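Side-chain contacts in glutathione transferase o1 (PDB 3RBT), which probably transfers glutathione to other molecules and reduces dehydroascorbate with glutathione, as an omega-class glutathione transferase: residues V44-R49 and K221-S226; M174-V179 and A208-Q213; P21-K26 and V77-T82; R28-D33 and E64-K69. All blocks are in the same frame, centred on the assembly; numbering follows the deposited sequence.

Contact 1. Residues V44-R49 and K221-S226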
# COMPACT_ATOMS: atom_id res chain seq x y z
N VAL A 44 -3.85 -4.36 -16.83
CA VAL A 44 -5.10 -3.79 -16.33
C VAL A 44 -5.80 -2.93 -17.38
O VAL A 44 -6.99 -3.11 -17.64
CB VAL A 44 -4.86 -3.02 -15.00
CG1 VAL A 44 -6.13 -2.26 -14.55
CG2 VAL A 44 -4.43 -4.00 -13.92
N LEU A 45 -5.05 -2.02 -18.00
CA LEU A 45 -5.59 -1.19 -19.09
C LEU A 45 -6.25 -2.03 -20.18
O LEU A 45 -7.34 -1.71 -20.68
CB LEU A 45 -4.48 -0.36 -19.73
CG LEU A 45 -3.97 0.86 -18.96
CD1 LEU A 45 -2.57 1.19 -19.43
CD2 LEU A 45 -4.91 2.06 -19.15
N GLU A 46 -5.57 -3.11 -20.55
CA GLU A 46 -6.05 -4.01 -21.59
C GLU A 46 -7.29 -4.77 -21.09
O GLU A 46 -8.31 -4.81 -21.77
CB GLU A 46 -4.92 -4.97 -22.00
CG GLU A 46 -5.04 -5.55 -23.41
CD GLU A 46 -4.68 -4.56 -24.51
OE1 GLU A 46 -3.57 -4.00 -24.52
OE2 GLU A 46 -5.53 -4.34 -25.40
N ALA A 47 -7.22 -5.31 -19.87
CA ALA A 47 -8.36 -5.99 -19.25
C ALA A 47 -9.60 -5.11 -19.19
O ALA A 47 -10.72 -5.58 -19.41
CB ALA A 47 -8.00 -6.49 -17.86
N LYS A 48 -9.40 -3.82 -18.91
CA LYS A 48 -10.52 -2.89 -18.80
C LYS A 48 -10.87 -2.25 -20.14
O LYS A 48 -11.82 -1.48 -20.24
CB LYS A 48 -10.25 -1.84 -17.72
CG LYS A 48 -10.00 -2.48 -16.33
CD LYS A 48 -10.26 -1.51 -15.20
CE LYS A 48 -11.68 -0.94 -15.26
NZ LYS A 48 -12.67 -1.77 -14.52
N ARG A 49 -10.10 -2.60 -21.17
CA ARG A 49 -10.36 -2.15 -22.54
C ARG A 49 -10.42 -0.63 -22.61
O ARG A 49 -11.36 -0.04 -23.15
CB ARG A 49 -11.62 -2.84 -23.08
CG ARG A 49 -11.48 -4.37 -23.09
CD ARG A 49 -12.68 -5.05 -23.68
NE ARG A 49 -12.33 -6.36 -24.22
CZ ARG A 49 -13.06 -7.02 -25.12
NH1 ARG A 49 -14.18 -6.49 -25.59
NH2 ARG A 49 -12.66 -8.21 -25.55
N LYS A 221 -1.23 -12.51 -23.36
CA LYS A 221 -0.57 -12.73 -24.64
C LYS A 221 -0.18 -11.42 -25.35
O LYS A 221 0.86 -11.35 -25.99
CB LYS A 221 -1.47 -13.57 -25.54
CG LYS A 221 -0.78 -14.70 -26.25
CD LYS A 221 -1.79 -15.63 -26.95
CE LYS A 221 -1.09 -16.79 -27.64
NZ LYS A 221 -0.04 -17.42 -26.77
N LYS A 222 -1.02 -10.40 -25.21
CA LYS A 222 -0.74 -9.08 -25.79
C LYS A 222 0.59 -8.45 -25.32
O LYS A 222 1.28 -7.81 -26.11
CB LYS A 222 -1.91 -8.12 -25.50
CG LYS A 222 -2.03 -6.94 -26.48
CD LYS A 222 -2.72 -7.35 -27.77
CE LYS A 222 -2.23 -6.54 -28.96
NZ LYS A 222 -2.75 -7.12 -30.24
N HIS A 223 0.97 -8.68 -24.06
CA HIS A 223 2.16 -8.02 -23.48
C HIS A 223 3.25 -8.97 -22.98
O HIS A 223 4.11 -8.58 -22.16
CB HIS A 223 1.73 -7.07 -22.36
CG HIS A 223 0.85 -5.96 -22.83
ND1 HIS A 223 -0.51 -5.94 -22.61
CD2 HIS A 223 1.13 -4.86 -23.57
CE1 HIS A 223 -1.03 -4.87 -23.17
NE2 HIS A 223 -0.05 -4.19 -23.75
N ALA A 224 3.21 -10.20 -23.49
CA ALA A 224 4.10 -11.27 -23.06
C ALA A 224 5.45 -11.24 -23.75
O ALA A 224 5.58 -10.74 -24.87
CB ALA A 224 3.43 -12.63 -23.32
N HIS A 225 6.45 -11.80 -23.07
CA HIS A 225 7.71 -12.20 -23.70
C HIS A 225 8.02 -13.63 -23.28
O HIS A 225 7.54 -14.09 -22.25
CB HIS A 225 8.85 -11.25 -23.32
CG HIS A 225 8.68 -9.86 -23.86
ND1 HIS A 225 7.97 -8.89 -23.20
CD2 HIS A 225 9.09 -9.30 -25.02
CE1 HIS A 225 7.96 -7.78 -23.92
NE2 HIS A 225 8.64 -8.00 -25.03
N SER A 226 8.80 -14.33 -24.10
CA SER A 226 9.19 -15.70 -23.83
C SER A 226 10.25 -15.82 -22.73
O SER A 226 10.89 -14.82 -22.38
CB SER A 226 9.68 -16.36 -25.13
OG SER A 226 10.86 -15.73 -25.61
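Glu46 and His223 meet at the imidazole edge. Glu46 OE1 lies 3.0 Å from His223 CE1, near the plane of the ring, and 3.6 Å from His223 NE2. The oxygen lies nearest a ring carbon, and no hydrogen bond forms between the side chains. The carboxylate and ring planes are turned 38° from each other. Lys222 adds only its chain: its CG is 3.9 Å from Glu46 OE1. The same CG lies over one face of the His223 ring, toward the rim. The lysine chain bends at chi2, and its NZ stays 6.2 Å from Glu46 OE2, too far to pair. Tyr52 joins the two sides. Its OH is hydrogen-bonded to Glu46 OE1 and to His223 NE2, so the hydroxyl spans the gap that the two side chains do not bond across. A carboxylate this close would probably favour a positively charged imidazole. In the fold, the contact sets the end of helix 36-47, in the thioredoxin-like domain, against the turn after helix 218-222. Glu46 swings its CG anti to the backbone N (chi1 -155°) and then bends at chi2, which brings OE1 to the ring. Behind it, a Schellman motif with positive phi at Arg49 ends the helix. Arg49 N bonds Glu46 O at 2.9 Å. Ile219 packs against Glu46 and Ala47. The inner side of the helix, at Val44, rests on Cys96 and Leu99.

Contact 2. Residues M174-V179 and A208-Q213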
# COMPACT_ATOMS: atom_id res chain seq x y z
N MET A 174 -8.23 -8.84 -10.45
CA MET A 174 -7.13 -7.93 -10.12
C MET A 174 -5.88 -8.63 -9.57
O MET A 174 -4.76 -8.33 -10.00
CB MET A 174 -7.59 -6.85 -9.13
CG MET A 174 -6.52 -5.80 -8.83
SD MET A 174 -6.10 -4.84 -10.31
CE MET A 174 -7.35 -3.55 -10.25
N LEU A 175 -6.04 -9.55 -8.62
CA LEU A 175 -4.88 -10.24 -8.05
C LEU A 175 -4.08 -11.01 -9.13
O LEU A 175 -2.86 -10.88 -9.20
CB LEU A 175 -5.29 -11.16 -6.89
CG LEU A 175 -4.18 -11.91 -6.15
CD1 LEU A 175 -3.13 -10.94 -5.53
CD2 LEU A 175 -4.75 -12.84 -5.08
N ASP A 176 -4.77 -11.78 -9.97
CA ASP A 176 -4.13 -12.47 -11.08
C ASP A 176 -3.20 -11.58 -11.92
O ASP A 176 -2.05 -11.92 -12.14
CB ASP A 176 -5.18 -13.13 -11.97
CG ASP A 176 -6.01 -14.13 -11.21
OD1 ASP A 176 -5.55 -15.28 -11.01
OD2 ASP A 176 -7.13 -13.75 -10.80
N TYR A 177 -3.71 -10.44 -12.38
CA TYR A 177 -2.92 -9.54 -13.22
C TYR A 177 -1.83 -8.78 -12.45
O TYR A 177 -0.77 -8.51 -13.01
CB TYR A 177 -3.81 -8.56 -13.99
CG TYR A 177 -4.70 -9.21 -15.04
CD1 TYR A 177 -6.09 -9.08 -14.99
CD2 TYR A 177 -4.15 -9.93 -16.10
CE1 TYR A 177 -6.90 -9.65 -15.96
CE2 TYR A 177 -4.96 -10.51 -17.07
CZ TYR A 177 -6.33 -10.37 -16.99
OH TYR A 177 -7.12 -10.95 -17.96
N MET A 178 -2.10 -8.44 -11.19
CA MET A 178 -1.11 -7.75 -10.35
C MET A 178 0.15 -8.60 -10.15
O MET A 178 1.26 -8.08 -10.09
CB MET A 178 -1.69 -7.40 -8.97
CG MET A 178 -2.72 -6.24 -8.96
SD MET A 178 -2.22 -4.77 -9.87
CE MET A 178 -1.28 -3.89 -8.66
N VAL A 179 -0.05 -9.90 -10.07
CA VAL A 179 0.98 -10.87 -9.73
C VAL A 179 1.71 -11.39 -10.98
O VAL A 179 2.90 -11.75 -10.92
CB VAL A 179 0.30 -12.01 -8.92
CG1 VAL A 179 0.77 -13.36 -9.30
CG2 VAL A 179 0.40 -11.74 -7.41
N ALA A 208 1.24 -23.81 -10.81
CA ALA A 208 1.79 -24.15 -12.12
C ALA A 208 0.68 -24.25 -13.15
O ALA A 208 0.80 -23.70 -14.24
CB ALA A 208 2.57 -25.48 -12.05
N ASP A 209 -0.41 -24.94 -12.80
CA ASP A 209 -1.60 -25.05 -13.63
C ASP A 209 -2.16 -23.67 -14.00
O ASP A 209 -2.44 -23.40 -15.16
CB ASP A 209 -2.68 -25.87 -12.92
CG ASP A 209 -2.43 -27.37 -12.97
OD1 ASP A 209 -1.35 -27.79 -13.46
OD2 ASP A 209 -3.31 -28.13 -12.52
N TRP A 210 -2.29 -22.80 -12.99
CA TRP A 210 -2.76 -21.43 -13.16
C TRP A 210 -1.85 -20.65 -14.13
O TRP A 210 -2.34 -19.99 -15.05
CB TRP A 210 -2.86 -20.75 -11.79
CG TRP A 210 -3.03 -19.25 -11.81
CD1 TRP A 210 -4.19 -18.55 -11.95
CD2 TRP A 210 -1.99 -18.27 -11.67
NE1 TRP A 210 -3.95 -17.20 -11.92
CE2 TRP A 210 -2.60 -17.00 -11.74
CE3 TRP A 210 -0.61 -18.35 -11.49
CZ2 TRP A 210 -1.88 -15.81 -11.65
CZ3 TRP A 210 0.12 -17.17 -11.39
CH2 TRP A 210 -0.52 -15.92 -11.47
N GLY A 211 -0.54 -20.76 -13.92
CA GLY A 211 0.46 -20.23 -14.86
C GLY A 211 0.19 -20.60 -16.31
O GLY A 211 0.25 -19.74 -17.20
N ASP A 212 -0.11 -21.87 -16.55
CA ASP A 212 -0.42 -22.36 -17.90
C ASP A 212 -1.67 -21.70 -18.46
O ASP A 212 -1.69 -21.27 -19.61
CB ASP A 212 -0.59 -23.89 -17.90
CG ASP A 212 0.71 -24.62 -17.66
OD1 ASP A 212 1.78 -24.03 -17.93
OD2 ASP A 212 0.66 -25.78 -17.21
N GLN A 213 -2.70 -21.62 -17.63
CA GLN A 213 -3.95 -20.98 -18.03
C GLN A 213 -3.78 -19.48 -18.27
O GLN A 213 -4.33 -18.95 -19.24
CB GLN A 213 -5.04 -21.24 -16.98
CG GLN A 213 -5.58 -22.68 -17.01
CD GLN A 213 -6.34 -22.99 -18.28
OE1 GLN A 213 -7.24 -22.24 -18.68
NE2 GLN A 213 -5.99 -24.09 -18.93
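Trp210 reaches from helix 205-216 to both Asp176 and Val179 of helix 174-186. The helix is regular here: Ala208 O takes Asp212 N in the turn that carries Trp210. Trp210 points its side chain at the other helix, with CG anti to the backbone N (chi1 167°). Its indole NE1 donates to Asp176 OD1 at 2.7 Å. The bond is short but bent, with an N-H...O angle of 141°. The donor comes to the anti side of the carboxylate oxygen, and OD1 stands 24° out of the indole plane. Asp176 O lies in that plane at the ring edge, 3.9 Å from Trp210 CZ2. The carboxylate has further partners. OD1 also takes Phe167 N, and OD2 takes Gly168 N and Gly173 N. The last bond, between the N3 side chain and the N-cap N-H, is one of the two bonds of a capping box at the start of helix 174-186; Gly173, at the N-cap, has no side chain to make the other. Both helices belong to the all-helical C-terminal domain of the GST fold. These donors fix the rotation of the buried carboxylate and probably offset its charge. At the far end of the indole, Trp210 CH2 lies 3.6 Å from Val179 CG1, an oblique apolar contact. A leucine in place of Trp210 would probably leave Asp176 OD1 without its indole donor and open a gap beside Val179. Phe167 and Trp180 each meet the indole edge-to-face. The next bond, Gln213 N to Asp209 O, continues the helix. On the other helix, Leu175 packs on helix 113-138, and Val179 meets Phe126 there.

Contact 3. Residues P21-K26 and V77-T82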
# COMPACT_ATOMS: atom_id res chain seq x y z
N PRO A 21 1.86 15.96 -26.82
CA PRO A 21 0.78 16.94 -26.71
C PRO A 21 -0.17 16.62 -25.56
O PRO A 21 -0.05 15.57 -24.91
CB PRO A 21 0.05 16.79 -28.05
CG PRO A 21 0.27 15.37 -28.43
CD PRO A 21 1.66 15.06 -27.97
N ALA A 22 -1.11 17.53 -25.30
CA ALA A 22 -2.17 17.31 -24.33
C ALA A 22 -2.98 16.07 -24.69
O ALA A 22 -3.16 15.76 -25.88
CB ALA A 22 -3.08 18.54 -24.26
N LEU A 23 -3.47 15.35 -23.68
CA LEU A 23 -4.27 14.15 -23.92
C LEU A 23 -5.60 14.48 -24.58
O LEU A 23 -6.17 15.55 -24.36
CB LEU A 23 -4.54 13.41 -22.61
CG LEU A 23 -3.34 12.83 -21.88
CD1 LEU A 23 -3.77 12.45 -20.47
CD2 LEU A 23 -2.74 11.64 -22.62
N THR A 24 -6.08 13.56 -25.41
CA THR A 24 -7.42 13.68 -25.97
C THR A 24 -8.27 12.51 -25.50
O THR A 24 -8.83 12.55 -24.41
CB THR A 24 -7.40 13.80 -27.51
OG1 THR A 24 -6.70 12.68 -28.08
CG2 THR A 24 -6.73 15.09 -27.95
N ASP A 25 -8.33 11.45 -26.30
CA ASP A 25 -9.24 10.34 -26.06
C ASP A 25 -8.56 9.13 -25.43
O ASP A 25 -9.24 8.17 -25.03
CB ASP A 25 -9.92 9.93 -27.39
CG ASP A 25 -8.94 9.33 -28.39
OD1 ASP A 25 -7.83 9.89 -28.57
OD2 ASP A 25 -9.26 8.28 -29.00
N LYS A 26 -7.23 9.17 -25.35
CA LYS A 26 -6.45 8.05 -24.80
C LYS A 26 -5.71 8.44 -23.53
O LYS A 26 -5.29 9.59 -23.36
CB LYS A 26 -5.44 7.53 -25.83
CG LYS A 26 -6.05 7.10 -27.17
CD LYS A 26 -5.02 6.47 -28.11
CE LYS A 26 -4.03 7.48 -28.69
NZ LYS A 26 -4.68 8.62 -29.45
N VAL A 77 4.34 5.75 -15.03
CA VAL A 77 3.47 6.89 -14.79
C VAL A 77 2.26 6.80 -15.72
O VAL A 77 2.41 6.60 -16.93
CB VAL A 77 4.17 8.24 -15.05
CG1 VAL A 77 3.19 9.40 -14.83
CG2 VAL A 77 5.40 8.40 -14.18
N LEU A 78 1.07 6.92 -15.15
CA LEU A 78 -0.13 7.01 -15.96
C LEU A 78 -0.58 8.46 -15.96
O LEU A 78 -0.88 9.03 -14.90
CB LEU A 78 -1.23 6.08 -15.44
CG LEU A 78 -2.56 6.05 -16.22
CD1 LEU A 78 -2.44 5.29 -17.55
CD2 LEU A 78 -3.69 5.47 -15.38
N GLU A 79 -0.60 9.05 -17.15
CA GLU A 79 -1.07 10.42 -17.31
C GLU A 79 -2.52 10.37 -17.76
O GLU A 79 -2.86 9.67 -18.71
CB GLU A 79 -0.21 11.19 -18.33
CG GLU A 79 -0.51 12.70 -18.39
CD GLU A 79 0.45 13.46 -19.31
OE1 GLU A 79 0.87 12.90 -20.34
OE2 GLU A 79 0.76 14.63 -19.00
N ILE A 80 -3.37 11.14 -17.07
CA ILE A 80 -4.81 11.07 -17.24
C ILE A 80 -5.37 12.48 -17.40
O ILE A 80 -4.76 13.44 -16.93
CB ILE A 80 -5.50 10.33 -16.05
CG1 ILE A 80 -5.17 11.02 -14.71
CG2 ILE A 80 -5.06 8.86 -15.99
CD1 ILE A 80 -6.14 10.68 -13.59
N PRO A 81 -6.52 12.63 -18.08
CA PRO A 81 -7.18 13.94 -18.08
C PRO A 81 -7.88 14.15 -16.74
O PRO A 81 -8.40 13.19 -16.16
CB PRO A 81 -8.22 13.83 -19.20
CG PRO A 81 -7.93 12.57 -19.93
CD PRO A 81 -7.17 11.68 -19.00
N THR A 82 -7.85 15.37 -16.23
CA THR A 82 -8.64 15.72 -15.06
C THR A 82 -9.39 17.02 -15.33
O THR A 82 -9.21 17.62 -16.40
CB THR A 82 -7.78 15.87 -13.77
OG1 THR A 82 -7.08 17.12 -13.79
CG2 THR A 82 -6.78 14.71 -13.61
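Leu23 makes the contact with one methyl group, set down on the backbone where strand 77-80 runs out. Its CD1 lies 3.4 Å from Glu79 O, 3.5 Å from Ile80 C and 3.6 Å from Pro81 N. The methyl therefore rests on the peptide groups more than on side chains. Purely apolar touches complete the seat. Leu23 CD1 is 3.8 Å from Pro81 CD, at the side of the proline ring. It is 3.9 Å from Glu79 CG, the aliphatic part of that side chain. Leu23 has its CG anti to the carbonyl carbon (chi1 -64°), and this carries the isobutyl group across to the strand. No hydrogen bond joins the two segments directly. The polar groups look to other partners. Glu79 runs out extended beyond CG, past Leu23, and its OE1 is held by a salt bridge to Arg28 NH1 and a hydrogen bond with Tyr30 OH. Leu23 N bonds Asp86 OD2, which fixes the loop next to the methyl contact. Further along the loop, Thr24 OG1 donates to Asp25 OD1 at 3.0 Å. Asp25 OD1 also forms a salt bridge with Lys26 NZ at 3.5 Å. Asp25 OD2 pairs with Lys51 NZ. The loop 21-26 leads into strand 27-31, whose Arg28 also touches Leu23. Strand 77-80 belongs to the mixed four-stranded sheet of the thioredoxin-like domain, between strands 27-31 and 87-89 and antiparallel to both. The N-terminal loop 21-26 lies against its end. Ile80 points away from the loop; its side chain packs on Tyr98 of helix 92-102 and on Tyr114 of the second subunit.

Contact 4. Residues R28-D33 and E64-K69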
# COMPACT_ATOMS: atom_id res chain seq x y z
N ARG A 28 -2.29 7.87 -21.17
CA ARG A 28 -0.89 7.76 -21.57
C ARG A 28 -0.05 7.11 -20.48
O ARG A 28 0.03 7.63 -19.37
CB ARG A 28 -0.33 9.15 -21.90
CG ARG A 28 1.09 9.15 -22.47
CD ARG A 28 1.53 10.58 -22.79
NE ARG A 28 0.81 11.14 -23.94
CZ ARG A 28 0.46 12.41 -24.07
NH1 ARG A 28 0.73 13.30 -23.12
NH2 ARG A 28 -0.18 12.81 -25.17
N LEU A 29 0.59 6.00 -20.82
CA LEU A 29 1.51 5.35 -19.91
C LEU A 29 2.97 5.64 -20.28
O LEU A 29 3.41 5.34 -21.40
CB LEU A 29 1.26 3.84 -19.85
CG LEU A 29 1.99 3.07 -18.74
CD1 LEU A 29 1.45 3.43 -17.35
CD2 LEU A 29 1.94 1.56 -18.96
N TYR A 30 3.69 6.24 -19.33
CA TYR A 30 5.14 6.35 -19.39
C TYR A 30 5.75 5.11 -18.75
O TYR A 30 5.54 4.84 -17.56
CB TYR A 30 5.63 7.62 -18.67
CG TYR A 30 5.17 8.92 -19.29
CD1 TYR A 30 3.96 9.50 -18.92
CD2 TYR A 30 5.96 9.59 -20.23
CE1 TYR A 30 3.53 10.70 -19.48
CE2 TYR A 30 5.53 10.80 -20.80
CZ TYR A 30 4.31 11.35 -20.40
OH TYR A 30 3.86 12.53 -20.93
N HIS A 31 6.50 4.36 -19.54
CA HIS A 31 6.87 2.99 -19.21
C HIS A 31 8.28 2.70 -19.71
O HIS A 31 8.62 3.07 -20.84
CB HIS A 31 5.85 2.04 -19.86
CG HIS A 31 6.26 0.60 -19.89
ND1 HIS A 31 6.41 -0.16 -18.74
CD2 HIS A 31 6.50 -0.24 -20.93
CE1 HIS A 31 6.74 -1.39 -19.08
NE2 HIS A 31 6.81 -1.47 -20.40
N VAL A 32 9.10 2.08 -18.87
CA VAL A 32 10.39 1.58 -19.33
C VAL A 32 10.21 0.15 -19.83
O VAL A 32 9.73 -0.71 -19.11
CB VAL A 32 11.46 1.60 -18.23
CG1 VAL A 32 12.75 0.95 -18.74
CG2 VAL A 32 11.73 3.02 -17.76
N ASP A 33 10.63 -0.10 -21.07
CA ASP A 33 10.51 -1.42 -21.69
C ASP A 33 10.99 -2.52 -20.74
O ASP A 33 12.04 -2.38 -20.13
CB ASP A 33 11.30 -1.46 -23.00
CG ASP A 33 10.46 -1.89 -24.18
OD1 ASP A 33 9.30 -2.32 -23.97
OD2 ASP A 33 10.94 -1.80 -25.33
N GLU A 64 14.11 16.28 -19.32
CA GLU A 64 14.09 17.22 -18.19
C GLU A 64 12.69 17.52 -17.68
O GLU A 64 12.48 17.61 -16.47
CB GLU A 64 14.81 18.52 -18.56
CG GLU A 64 16.32 18.47 -18.32
CD GLU A 64 17.03 19.79 -18.57
OE1 GLU A 64 16.39 20.78 -19.00
OE2 GLU A 64 18.26 19.83 -18.36
N TRP A 65 11.74 17.67 -18.60
CA TRP A 65 10.35 17.93 -18.24
C TRP A 65 9.72 16.75 -17.50
O TRP A 65 8.79 16.93 -16.72
CB TRP A 65 9.52 18.30 -19.48
CG TRP A 65 9.50 17.24 -20.54
CD1 TRP A 65 10.27 17.20 -21.66
CD2 TRP A 65 8.67 16.07 -20.58
NE1 TRP A 65 9.97 16.07 -22.40
CE2 TRP A 65 9.00 15.36 -21.76
CE3 TRP A 65 7.68 15.55 -19.73
CZ2 TRP A 65 8.37 14.16 -22.11
CZ3 TRP A 65 7.06 14.35 -20.08
CH2 TRP A 65 7.41 13.67 -21.26
N PHE A 66 10.22 15.55 -17.76
CA PHE A 66 9.75 14.36 -17.05
C PHE A 66 10.26 14.36 -15.61
O PHE A 66 9.46 14.22 -14.69
CB PHE A 66 10.13 13.07 -17.79
CG PHE A 66 9.53 11.82 -17.18
CD1 PHE A 66 8.21 11.47 -17.43
CD2 PHE A 66 10.29 11.00 -16.36
CE1 PHE A 66 7.66 10.32 -16.86
CE2 PHE A 66 9.76 9.85 -15.79
CZ PHE A 66 8.43 9.51 -16.04
N ARG A 67 11.57 14.55 -15.43
CA ARG A 67 12.15 14.68 -14.08
C ARG A 67 11.43 15.75 -13.28
O ARG A 67 11.10 15.54 -12.11
CB ARG A 67 13.65 14.98 -14.13
CG ARG A 67 14.48 13.85 -14.73
CD ARG A 67 15.97 14.17 -14.75
NE ARG A 67 16.54 13.93 -16.08
CZ ARG A 67 17.85 13.97 -16.36
NH1 ARG A 67 18.74 14.23 -15.41
NH2 ARG A 67 18.26 13.73 -17.60
N ALA A 68 11.15 16.89 -13.91
CA ALA A 68 10.47 18.00 -13.23
C ALA A 68 9.09 17.62 -12.68
O ALA A 68 8.72 18.05 -11.60
CB ALA A 68 10.36 19.20 -14.16
N LYS A 69 8.34 16.80 -13.43
CA LYS A 69 7.01 16.37 -12.98
C LYS A 69 7.09 15.13 -12.09
O LYS A 69 6.09 14.70 -11.52
CB LYS A 69 6.09 16.09 -14.18
CG LYS A 69 5.71 17.32 -15.01
CD LYS A 69 4.62 16.94 -16.03
CE LYS A 69 4.27 18.11 -16.94
NZ LYS A 69 3.10 17.81 -17.82
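Tyr30 meets Phe66 and Trp65 with the same side of its ring, Phe66 near the root and Trp65 near the outer end; the three rings form an aromatic cluster. Phe66 comes over one face of the tyrosine ring. Its CE1 lies 3.8 Å from Tyr30 CG and as far from Tyr30 CB. The two ring planes are 44° apart, an oblique pair, with centroids 5.4 Å apart. The CH2 of Trp65 is 3.5 Å from Tyr30 CE2 and 3.7 Å from Tyr30 OH. Seen from the indole, Tyr30 CE2 lies at the edge and in plane; the planes are at 64°. Trp65 holds its CG between the backbone N and the carbonyl carbon (chi1 59°), a crowded position that turns the six-membered ring toward the tyrosine. Strand 27-31 and helix 64-69 belong to the thioredoxin-like domain. The helix covers one face of the sheet, while Leu29 and His31 touch Leu42 of helix 36-47 on the other. The hydroxyl of Tyr30 is hydrogen-bonded to Glu79 OE1, which pins the far end of the ring. A valine in place of Tyr30 would probably open a gap under Phe66 and Trp65 and cost Glu79 a hydrogen-bond partner. Phe88 and Tyr55, on further strands of the sheet, also pack on Tyr30. Val77 lies against both Tyr30 and Phe66.

From the N terminus, contact 3 opens first, in the loop 21-26, and contact 4 opens next, on strand 27-31. Contact 1 opens at the end of helix 36-47. Contact 4 closes at helix 64-69, so it nests inside the loop that contact 3 closes at strand 77-80. Contacts 3 and 4 meet through these neighbouring strands of one sheet. Contact 1 crosses both and closes only at 221-226, tying helix 36-47 of the thioredoxin-like domain to the turn after helix 218-222, among the C-terminal helices. Contact 2 nests within its loop and joins two helices there. Ala47 packs on Tyr177, linking contacts 1 and 2. Contact 2 lies across the chain's centre from contacts 3 and 4.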